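Local coordinates for cytochrome c-552/4 domain-containing protein (Ignicoccus hospitalis KIN4/I, PDB 4QO5) that is a membrane-associated octaheme cytochrome c that binds heme c and calcium and probably transfers electrons, although its physiological role is not established, at residues 105-110 with 213-218; 417-422 with 485-490; 443-446 with 451-454. One frame throughout, in Å; residues are numbered along the deposited sequence.

In the fold
The three contacts illustrate how a multiheme cytochrome binds its cofactors and borders a metal site set apart from them. Contact 1 lies between the attachment points of two hemes, contact 2 behind the methionine ligand of a third, and their centres are about 33 Å apart on opposite sides of the chain's centre. Contacts 2 and 3 both use helix 413-447, the first near its start and the second near its end, so their centres lie about 36 Å apart and contact 3 is nested inside the loop that contact 2 closes. Contact 3, at the surface, holds one ligand of a calcium ion and lies about 43 Å, centre to centre, from contact 1.

Contact 1: residues 105-110 with 213-218; sequences VTPNDC and GACTAC. With HEC (heme c), chain F.
Pro107 and Cys215 come together where the short helix 107-110 runs up against the turn 214-217, a type I beta turn, with their CA atoms 6.2 Å apart. Both segments contribute cysteines of CxxCH heme-attachment motifs: Cys110 is the first cysteine of one, and Cys215 and Cys218 are the pair of the other. The contact thus sets two attachment sites side by side. SG of Cys110 lies 3.6 Å from SG of Cys215, a packing contact between two thioethers, since each sulfur is already bonded to a vinyl-derived carbon of its own heme. With SG anti to the carbonyl carbon in both (chi1 -52° and -61°), the two sulfurs point into the gap between the segments. The bond from Cys215 SG to CAB is modelled long, at 2.6 Å, and CB of Cys110 touches methyl CMB of the same heme at 3.5 Å. The proline ring fills the flank, with Pro107 CG 3.8 Å from Cys215 SG. Its CD rests on the carbonyl oxygen of Gly213, which accepts from Asn207. Thr106 and Asp109 form a capping box at the start of the helix; Thr106 N donates to Asp109 OD2 at 165°, meeting the oxygen from above the carboxylate plane. His102 also bonds that oxygen, and His90 the other one. A single water bridges the backbones, donating to Val105 O (2.9 Å) and accepting from Cys215 N (3.0 Å).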
loop_
_atom_site.group_PDB
_atom_site.type_symbol
_atom_site.label_atom_id
_atom_site.label_comp_id
_atom_site.label_asym_id
_atom_site.label_seq_id
_atom_site.Cartn_x
_atom_site.Cartn_y
_atom_site.Cartn_z
ATOM N N VAL A 105 -21.686 -4.383 -24.147
ATOM C CA VAL A 105 -22.210 -3.074 -24.489
ATOM C C VAL A 105 -21.034 -2.105 -24.671
ATOM O O VAL A 105 -20.179 -1.975 -23.797
ATOM C CB VAL A 105 -23.217 -2.593 -23.418
ATOM C CG1 VAL A 105 -23.674 -1.168 -23.683
ATOM C CG2 VAL A 105 -24.404 -3.553 -23.324
ATOM N N THR A 106 -20.988 -1.425 -25.813
ATOM C CA THR A 106 -19.775 -0.739 -26.234
ATOM C C THR A 106 -19.952 0.783 -26.208
ATOM O O THR A 106 -21.073 1.263 -26.043
ATOM C CB THR A 106 -19.424 -1.158 -27.664
ATOM O OG1 THR A 106 -20.417 -0.632 -28.547
ATOM C CG2 THR A 106 -19.360 -2.694 -27.775
ATOM N N PRO A 107 -18.846 1.541 -26.350
ATOM C CA PRO A 107 -18.961 3.009 -26.433
ATOM C C PRO A 107 -19.956 3.467 -27.502
ATOM O O PRO A 107 -20.669 4.471 -27.323
ATOM C CB PRO A 107 -17.540 3.445 -26.805
ATOM C CG PRO A 107 -16.668 2.411 -26.139
ATOM C CD PRO A 107 -17.431 1.108 -26.296
ATOM N N ASN A 108 -20.038 2.732 -28.602
ATOM C CA ASN A 108 -21.010 3.102 -29.631
ATOM C C ASN A 108 -22.460 2.933 -29.173
ATOM O O ASN A 108 -23.350 3.649 -29.634
ATOM C CB ASN A 108 -20.734 2.377 -30.951
ATOM C CG ASN A 108 -19.563 2.989 -31.708
ATOM O OD1 ASN A 108 -18.958 3.964 -31.251
ATOM N ND2 ASN A 108 -19.244 2.427 -32.868
ATOM N N ASP A 109 -22.693 1.998 -28.250
ATOM C CA ASP A 109 -24.012 1.861 -27.640
ATOM C C ASP A 109 -24.275 3.029 -26.677
ATOM O O ASP A 109 -25.340 3.650 -26.714
ATOM C CB ASP A 109 -24.110 0.547 -26.865
ATOM C CG ASP A 109 -24.082 -0.669 -27.778
ATOM O OD1 ASP A 109 -24.490 -0.550 -28.963
ATOM O OD2 ASP A 109 -23.638 -1.732 -27.302
ATOM N N CYS A 110 -23.314 3.291 -25.795
ATOM C CA CYS A 110 -23.379 4.437 -24.893
ATOM C C CYS A 110 -23.654 5.726 -25.661
ATOM O O CYS A 110 -24.360 6.614 -25.161
ATOM C CB CYS A 110 -22.061 4.599 -24.121
ATOM S SG CYS A 110 -21.479 3.102 -23.256
ATOM N N GLY A 213 -12.601 1.136 -26.502
ATOM C CA GLY A 213 -12.703 1.569 -25.120
ATOM C C GLY A 213 -13.629 0.727 -24.272
ATOM O O GLY A 213 -14.492 0.034 -24.782
ATOM N N ALA A 214 -13.431 0.767 -22.960
ATOM C CA ALA A 214 -14.394 0.177 -22.056
ATOM C C ALA A 214 -14.998 1.293 -21.222
ATOM O O ALA A 214 -14.302 1.927 -20.427
ATOM C CB ALA A 214 -13.726 -0.883 -21.155
ATOM N N CYS A 215 -16.293 1.532 -21.368
ATOM C CA CYS A 215 -16.911 2.597 -20.581
ATOM C C CYS A 215 -17.219 2.208 -19.147
ATOM O O CYS A 215 -17.882 2.956 -18.443
ATOM C CB CYS A 215 -18.200 3.078 -21.233
ATOM S SG CYS A 215 -17.950 3.764 -22.866
ATOM N N THR A 216 -16.762 1.040 -18.720
ATOM C CA THR A 216 -16.968 0.619 -17.341
ATOM C C THR A 216 -15.693 0.732 -16.529
ATOM O O THR A 216 -15.673 0.428 -15.335
ATOM C CB THR A 216 -17.476 -0.824 -17.286
ATOM O OG1 THR A 216 -16.624 -1.621 -18.116
ATOM C CG2 THR A 216 -18.909 -0.877 -17.834
ATOM N N ALA A 217 -14.602 1.130 -17.167
ATOM C CA ALA A 217 -13.491 1.593 -16.363
ATOM C C ALA A 217 -14.000 2.885 -15.701
ATOM O O ALA A 217 -14.830 3.594 -16.288
ATOM C CB ALA A 217 -12.264 1.845 -17.221
ATOM N N CYS A 218 -13.526 3.150 -14.481
ATOM C CA CYS A 218 -13.836 4.364 -13.710
ATOM C C CYS A 218 -15.209 4.342 -13.049
ATOM O O CYS A 218 -15.325 4.495 -11.833
ATOM C CB CYS A 218 -13.635 5.628 -14.579
ATOM S SG CYS A 218 -11.989 5.454 -15.303
HETATM FE FE HEC F . -17.345 8.618 -17.826
HETATM C CHA HEC F . -19.032 10.794 -15.727
HETATM C CHB HEC F . -20.115 8.240 -19.758
HETATM C CHC HEC F . -15.607 6.492 -19.948
HETATM C CHD HEC F . -14.538 8.985 -15.947
HETATM N NA HEC F . -19.167 9.350 -17.698
HETATM C C1A HEC F . -19.686 10.280 -16.825
HETATM C C2A HEC F . -21.035 10.594 -17.207
HETATM C C3A HEC F . -21.309 9.906 -18.314
HETATM C C4A HEC F . -20.151 9.110 -18.674
HETATM C CMA HEC F . -22.635 9.934 -19.086
HETATM C CAA HEC F . -21.981 11.568 -16.474
HETATM C CBA HEC F . -21.518 13.014 -16.706
HETATM C CGA HEC F . -21.751 13.379 -18.152
HETATM O O1A HEC F . -22.929 13.587 -18.536
HETATM O O2A HEC F . -20.760 13.461 -18.915
HETATM N NB HEC F . -17.809 7.566 -19.455
HETATM C C1B HEC F . -18.972 7.610 -20.187
HETATM C C2B HEC F . -18.760 6.868 -21.417
HETATM C C3B HEC F . -17.465 6.484 -21.412
HETATM C C4B HEC F . -16.888 6.861 -20.190
HETATM C CMB HEC F . -19.815 6.782 -22.549
HETATM C CAB HEC F . -16.421 5.812 -22.331
HETATM C CBB HEC F . -16.547 6.354 -23.800
HETATM N NC HEC F . -15.523 7.897 -18.005
HETATM C C1C HEC F . -14.943 6.988 -18.852
HETATM C C2C HEC F . -13.718 6.470 -18.292
HETATM C C3C HEC F . -13.404 7.403 -17.380
HETATM C C4C HEC F . -14.557 8.149 -17.037
HETATM C CMC HEC F . -12.713 5.706 -19.190
HETATM C CAC HEC F . -12.186 7.696 -16.505
HETATM C CBC HEC F . -10.812 7.625 -17.234
HETATM N ND HEC F . -16.860 9.688 -16.111
HETATM C C1D HEC F . -15.608 9.716 -15.526
HETATM C C2D HEC F . -15.609 10.638 -14.433
HETATM C C3D HEC F . -17.026 11.178 -14.351
HETATM C C4D HEC F . -17.719 10.555 -15.458
HETATM C CMD HEC F . -14.427 10.971 -13.497
HETATM C CAD HEC F . -17.581 12.244 -13.394
HETATM C CBD HEC F . -17.382 13.541 -14.194
HETATM C CGD HEC F . -17.535 14.791 -13.376
HETATM O O1D HEC F . -17.983 15.824 -13.948
HETATM O O2D HEC F . -17.203 14.780 -12.165
HETATM O O HOH W 1 -18.318 -0.526 -22.185
#

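Contact 2: residues 417-422 with 485-490; sequences EYRMRL and AMNGQD. With HEC (heme c), chain H.
Arg419 and Asn487 meet in a buried, largely water-mediated contact between one helix of a long helical hairpin and the chain just past the end of the other. An early part of helix 413-447 (417-422) lies beside the end of helix 464-485, where the chain departs from helical geometry at Met486, an axial ligand of a c-type heme with His/Met coordination. Met486 SD binds the iron at 2.4 Å, and His288 supplies the other ligand. Directly after it, Asn487 takes up left-handed backbone angles and turns its amide toward the arginine. OD1 of Asn487 sits over one face of the guanidinium, 3.4 Å from NE of Arg419, with the two planes 57° apart; the angle is too poor for a direct hydrogen bond. A water joins the pair instead, accepting from NE and in a position to donate to OD1, though it has other acceptors to serve. The arginine chain, folded at both chi2 and chi3 (about -60° each), brings NH2 to Thr484 O at the helix end, to which it donates. Met420 and Ala485 flank the heme that Met486 ligates: SD of Met420 lies 3.9 Å from methyl CMD, and CB of Ala485 lies 3.7 Å from CAD. Asn487 and Arg419 touch a second heme as well. At the edge of the guanidinium, in its plane, another water accepts from NH2 of Arg419 (3.0 Å) and donates to Gly488 O (3.0 Å).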
loop_
_atom_site.group_PDB
_atom_site.type_symbol
_atom_site.label_atom_id
_atom_site.label_comp_id
_atom_site.label_asym_id
_atom_site.label_seq_id
_atom_site.Cartn_x
_atom_site.Cartn_y
_atom_site.Cartn_z
ATOM N N GLU A 417 1.420 28.013 -8.809
ATOM C CA GLU A 417 2.480 28.184 -9.802
ATOM C C GLU A 417 3.845 27.750 -9.275
ATOM O O GLU A 417 4.670 27.223 -10.027
ATOM C CB GLU A 417 2.555 29.646 -10.277
ATOM C CG GLU A 417 1.335 30.140 -11.034
ATOM C CD GLU A 417 1.263 29.614 -12.449
ATOM O OE1 GLU A 417 2.140 28.810 -12.844
ATOM O OE2 GLU A 417 0.330 30.027 -13.176
ATOM N N TYR A 418 4.096 27.996 -7.987
ATOM C CA TYR A 418 5.343 27.580 -7.348
ATOM C C TYR A 418 5.554 26.072 -7.492
ATOM O O TYR A 418 6.652 25.599 -7.827
ATOM C CB TYR A 418 5.322 27.955 -5.864
ATOM C CG TYR A 418 6.583 27.593 -5.119
ATOM C CD1 TYR A 418 7.552 28.553 -4.857
ATOM C CD2 TYR A 418 6.798 26.297 -4.660
ATOM C CE1 TYR A 418 8.707 28.232 -4.178
ATOM C CE2 TYR A 418 7.953 25.965 -3.979
ATOM C CZ TYR A 418 8.901 26.934 -3.736
ATOM O OH TYR A 418 10.060 26.612 -3.061
ATOM N N ARG A 419 4.497 25.321 -7.230
ATOM C CA ARG A 419 4.561 23.857 -7.387
ATOM C C ARG A 419 4.795 23.443 -8.852
ATOM O O ARG A 419 5.565 22.513 -9.128
ATOM C CB ARG A 419 3.297 23.177 -6.845
ATOM C CG ARG A 419 3.173 23.181 -5.324
ATOM C CD ARG A 419 4.345 22.457 -4.657
ATOM N NE ARG A 419 4.434 21.050 -5.051
ATOM C CZ ARG A 419 5.233 20.161 -4.462
ATOM N NH1 ARG A 419 6.017 20.531 -3.449
ATOM N NH2 ARG A 419 5.251 18.903 -4.889
ATOM N N MET A 420 4.154 24.138 -9.789
ATOM C CA MET A 420 4.334 23.792 -11.194
ATOM C C MET A 420 5.746 24.142 -11.661
ATOM O O MET A 420 6.301 23.453 -12.508
ATOM C CB MET A 420 3.253 24.421 -12.096
ATOM C CG MET A 420 1.809 23.994 -11.746
ATOM S SD MET A 420 1.491 22.188 -11.719
ATOM C CE MET A 420 1.754 21.720 -10.003
ATOM N N ARG A 421 6.335 25.202 -11.098
ATOM C CA ARG A 421 7.729 25.521 -11.388
ATOM C C ARG A 421 8.683 24.455 -10.836
ATOM O O ARG A 421 9.670 24.090 -11.486
ATOM C CB ARG A 421 8.098 26.906 -10.825
ATOM C CG ARG A 421 7.510 28.062 -11.617
ATOM C CD ARG A 421 8.220 29.384 -11.295
ATOM N NE ARG A 421 8.194 29.713 -9.870
ATOM C CZ ARG A 421 7.210 30.384 -9.274
ATOM N NH1 ARG A 421 6.164 30.797 -9.976
ATOM N NH2 ARG A 421 7.278 30.653 -7.975
ATOM N N LEU A 422 8.416 24.006 -9.612
ATOM C CA LEU A 422 9.185 22.924 -9.012
ATOM C C LEU A 422 9.090 21.689 -9.908
ATOM O O LEU A 422 10.088 21.003 -10.152
ATOM C CB LEU A 422 8.659 22.599 -7.609
ATOM C CG LEU A 422 9.451 21.529 -6.872
ATOM C CD1 LEU A 422 10.893 22.002 -6.686
ATOM C CD2 LEU A 422 8.790 21.217 -5.533
ATOM N N ALA A 485 4.418 16.500 -9.111
ATOM C CA ALA A 485 3.176 17.027 -9.667
ATOM C C ALA A 485 2.008 16.947 -8.692
ATOM O O ALA A 485 1.163 17.844 -8.665
ATOM C CB ALA A 485 2.814 16.290 -10.964
ATOM N N MET A 486 1.940 15.867 -7.908
ATOM C CA MET A 486 0.740 15.611 -7.117
ATOM C C MET A 486 1.003 15.496 -5.604
ATOM O O MET A 486 0.219 14.873 -4.882
ATOM C CB MET A 486 0.021 14.366 -7.637
ATOM C CG MET A 486 -0.668 14.659 -8.980
ATOM S SD MET A 486 -1.242 13.137 -9.752
ATOM C CE MET A 486 0.312 12.523 -10.440
ATOM N N ASN A 487 2.110 16.093 -5.172
ATOM C CA ASN A 487 2.393 16.328 -3.758
ATOM C C ASN A 487 2.659 15.060 -2.971
ATOM O O ASN A 487 2.119 14.874 -1.877
ATOM C CB ASN A 487 1.245 17.108 -3.116
ATOM C CG ASN A 487 0.866 18.319 -3.914
ATOM O OD1 ASN A 487 1.720 19.131 -4.263
ATOM N ND2 ASN A 487 -0.408 18.427 -4.255
ATOM N N GLY A 488 3.503 14.195 -3.527
ATOM C CA GLY A 488 3.948 13.017 -2.819
ATOM C C GLY A 488 5.127 13.386 -1.937
ATOM O O GLY A 488 5.579 14.532 -1.917
ATOM N N GLN A 489 5.614 12.406 -1.195
ATOM C CA GLN A 489 6.786 12.573 -0.362
ATOM C C GLN A 489 7.707 11.366 -0.544
ATOM O O GLN A 489 8.788 11.482 -1.117
ATOM C CB GLN A 489 6.382 12.746 1.108
ATOM C CG GLN A 489 5.689 14.085 1.415
ATOM C CD GLN A 489 4.175 14.028 1.252
ATOM O OE1 GLN A 489 3.578 12.951 1.164
ATOM N NE2 GLN A 489 3.546 15.194 1.211
ATOM N N ASP A 490 7.277 10.193 -0.092
ATOM C CA ASP A 490 8.178 9.045 -0.187
ATOM C C ASP A 490 8.312 8.483 -1.600
ATOM O O ASP A 490 9.338 7.890 -1.926
ATOM C CB ASP A 490 7.872 7.965 0.860
ATOM C CG ASP A 490 9.146 7.378 1.475
ATOM O OD1 ASP A 490 10.261 7.882 1.185
ATOM O OD2 ASP A 490 9.031 6.441 2.289
HETATM FE FE HEC H . -2.865 13.772 -11.386
HETATM C CHA HEC H . -0.324 14.283 -13.659
HETATM C CHB HEC H . -3.482 10.675 -12.700
HETATM C CHC HEC H . -4.779 13.047 -8.698
HETATM C CHD HEC H . -2.965 17.040 -10.648
HETATM N NA HEC H . -2.073 12.709 -12.891
HETATM C C1A HEC H . -0.968 13.055 -13.657
HETATM C C2A HEC H . -0.596 11.912 -14.454
HETATM C C3A HEC H . -1.444 10.906 -14.177
HETATM C C4A HEC H . -2.406 11.385 -13.202
HETATM C CMA HEC H . -1.462 9.480 -14.781
HETATM C CAA HEC H . 0.611 11.895 -15.418
HETATM C CBA HEC H . 0.102 11.953 -16.865
HETATM C CGA HEC H . 1.333 12.182 -17.704
HETATM O O1A HEC H . 2.040 11.192 -18.020
HETATM O O2A HEC H . 1.625 13.368 -18.012
HETATM N NB HEC H . -3.969 12.197 -10.869
HETATM C C1B HEC H . -3.986 10.962 -11.479
HETATM C C2B HEC H . -4.498 10.006 -10.562
HETATM C C3B HEC H . -4.788 10.699 -9.453
HETATM C C4B HEC H . -4.501 12.078 -9.634
HETATM C CMB HEC H . -4.633 8.501 -10.943
HETATM C CAB HEC H . -5.295 10.357 -8.065
HETATM C CBB HEC H . -4.793 9.002 -7.556
HETATM N NC HEC H . -3.802 14.797 -10.037
HETATM C C1C HEC H . -4.469 14.361 -8.909
HETATM C C2C HEC H . -4.988 15.502 -8.182
HETATM C C3C HEC H . -4.202 16.516 -8.595
HETATM C C4C HEC H . -3.616 16.145 -9.840
HETATM C CMC HEC H . -5.500 15.281 -6.744
HETATM C CAC HEC H . -4.084 18.007 -8.203
HETATM C CBC HEC H . -4.383 18.392 -6.747
HETATM N ND HEC H . -1.814 15.405 -12.059
HETATM C C1D HEC H . -2.009 16.683 -11.560
HETATM C C2D HEC H . -1.082 17.581 -12.177
HETATM C C3D HEC H . -0.239 16.719 -13.093
HETATM C C4D HEC H . -0.773 15.376 -12.972
HETATM C CMD HEC H . -0.947 19.096 -11.905
HETATM C CAD HEC H . 0.882 17.165 -14.038
HETATM C CBD HEC H . 0.124 17.591 -15.313
HETATM C CGD HEC H . 1.013 17.421 -16.515
HETATM O O1D HEC H . 1.942 16.582 -16.448
HETATM O O2D HEC H . 0.805 18.119 -17.546
HETATM O O HOH W 2 2.292 20.014 -6.639
HETATM O O HOH W 3 6.800 16.763 -3.536
#

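Contact 3: residues 443-446 with 451-454; sequences KAWQ and HVDL. With CA (calcium ion), chain J.
With CG of Trp445 anti to its carbonyl carbon (chi1 -73°), the indole swings off the last turns of helix 413-447 and lies against Val452, whose CG2 stands anti to the backbone N while CG1 is tucked between N and the carbonyl carbon (chi1 71°). That setting presents the whole branch point to the ring. CB of Val452 rides over one face of the indole, 3.6 Å from the centroid of the five-membered ring and only 10° off its normal, a CH-pi contact. The two methyls of Val452 spread over the same face, CG1 toward CD2 of Trp445 (3.8 Å) and CG2 toward CZ2 (3.7 Å). The contact lies beside a calcium site in the connection between helices 413-447 and 464-485. His451 O binds the ion at 2.3 Å, alongside a water and oxygens of Thr459, Asp462, Glu463 and Glu466. Trp445 is second shell here, as its NE1 donates to OE2 of Glu466, itself a calcium ligand. The bound water, 2.4 Å from the calcium, is also hydrogen-bonded to ND1 of His451 (2.9 Å), lying at the edge of the imidazole and in its plane.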
loop_
_atom_site.group_PDB
_atom_site.type_symbol
_atom_site.label_atom_id
_atom_site.label_comp_id
_atom_site.label_asym_id
_atom_site.label_seq_id
_atom_site.Cartn_x
_atom_site.Cartn_y
_atom_site.Cartn_z
ATOM N N LYS A 443 27.559 2.182 -22.886
ATOM C CA LYS A 443 28.832 1.609 -22.456
ATOM C C LYS A 443 28.728 0.094 -22.267
ATOM O O LYS A 443 29.655 -0.647 -22.581
ATOM C CB LYS A 443 29.315 2.263 -21.156
ATOM C CG LYS A 443 29.719 3.717 -21.317
ATOM C CD LYS A 443 30.358 4.280 -20.048
ATOM C CE LYS A 443 30.967 5.657 -20.318
ATOM N NZ LYS A 443 31.202 6.442 -19.071
ATOM N N ALA A 444 27.597 -0.360 -21.743
ATOM C CA ALA A 444 27.365 -1.791 -21.555
ATOM C C ALA A 444 27.346 -2.520 -22.896
ATOM O O ALA A 444 27.880 -3.621 -23.026
ATOM C CB ALA A 444 26.061 -2.023 -20.812
ATOM N N TRP A 445 26.724 -1.904 -23.895
ATOM C CA TRP A 445 26.666 -2.512 -25.214
ATOM C C TRP A 445 28.042 -2.476 -25.877
ATOM O O TRP A 445 28.453 -3.436 -26.521
ATOM C CB TRP A 445 25.641 -1.800 -26.091
ATOM C CG TRP A 445 24.222 -2.077 -25.733
ATOM C CD1 TRP A 445 23.721 -3.200 -25.125
ATOM C CD2 TRP A 445 23.106 -1.213 -25.963
ATOM N NE1 TRP A 445 22.361 -3.079 -24.964
ATOM C CE2 TRP A 445 21.959 -1.869 -25.477
ATOM C CE3 TRP A 445 22.966 0.054 -26.544
ATOM C CZ2 TRP A 445 20.689 -1.297 -25.540
ATOM C CZ3 TRP A 445 21.701 0.619 -26.611
ATOM C CH2 TRP A 445 20.582 -0.052 -26.108
ATOM N N GLN A 446 28.752 -1.369 -25.693
ATOM C CA GLN A 446 30.086 -1.200 -26.262
ATOM C C GLN A 446 31.101 -2.200 -25.713
ATOM O O GLN A 446 31.997 -2.640 -26.432
ATOM C CB GLN A 446 30.592 0.221 -25.999
ATOM C CG GLN A 446 31.831 0.594 -26.792
ATOM C CD GLN A 446 31.521 0.940 -28.233
ATOM O OE1 GLN A 446 30.638 1.753 -28.517
ATOM N NE2 GLN A 446 32.254 0.330 -29.156
ATOM N N HIS A 451 24.005 -7.328 -25.096
ATOM C CA HIS A 451 23.900 -7.473 -26.550
ATOM C C HIS A 451 22.745 -6.642 -27.093
ATOM O O HIS A 451 21.698 -6.531 -26.462
ATOM C CB HIS A 451 23.688 -8.952 -26.916
ATOM C CG HIS A 451 23.142 -9.170 -28.299
ATOM N ND1 HIS A 451 21.811 -9.442 -28.543
ATOM C CD2 HIS A 451 23.750 -9.162 -29.510
ATOM C CE1 HIS A 451 21.623 -9.588 -29.842
ATOM N NE2 HIS A 451 22.782 -9.421 -30.452
ATOM N N VAL A 452 22.924 -6.062 -28.270
ATOM C CA VAL A 452 21.855 -5.281 -28.872
ATOM C C VAL A 452 21.832 -5.487 -30.389
ATOM O O VAL A 452 22.875 -5.685 -31.014
ATOM C CB VAL A 452 21.972 -3.779 -28.505
ATOM C CG1 VAL A 452 23.157 -3.134 -29.218
ATOM C CG2 VAL A 452 20.679 -3.045 -28.822
ATOM N N ASP A 453 20.630 -5.463 -30.961
ATOM C CA ASP A 453 20.418 -5.640 -32.400
ATOM C C ASP A 453 19.126 -4.902 -32.752
ATOM O O ASP A 453 18.040 -5.376 -32.435
ATOM C CB ASP A 453 20.312 -7.136 -32.729
ATOM C CG ASP A 453 19.894 -7.411 -34.173
ATOM O OD1 ASP A 453 19.945 -6.490 -35.016
ATOM O OD2 ASP A 453 19.526 -8.570 -34.469
ATOM N N LEU A 454 19.245 -3.741 -33.400
ATOM C CA LEU A 454 18.090 -2.867 -33.624
ATOM C C LEU A 454 17.027 -3.492 -34.541
ATOM O O LEU A 454 15.842 -3.156 -34.459
ATOM C CB LEU A 454 18.540 -1.503 -34.157
ATOM C CG LEU A 454 17.450 -0.468 -34.462
ATOM C CD1 LEU A 454 16.665 -0.124 -33.201
ATOM C CD2 LEU A 454 18.051 0.789 -35.086
HETATM CA CA CA J . 20.031 -7.157 -24.959
HETATM O O HOH W 4 19.977 -9.104 -26.319
#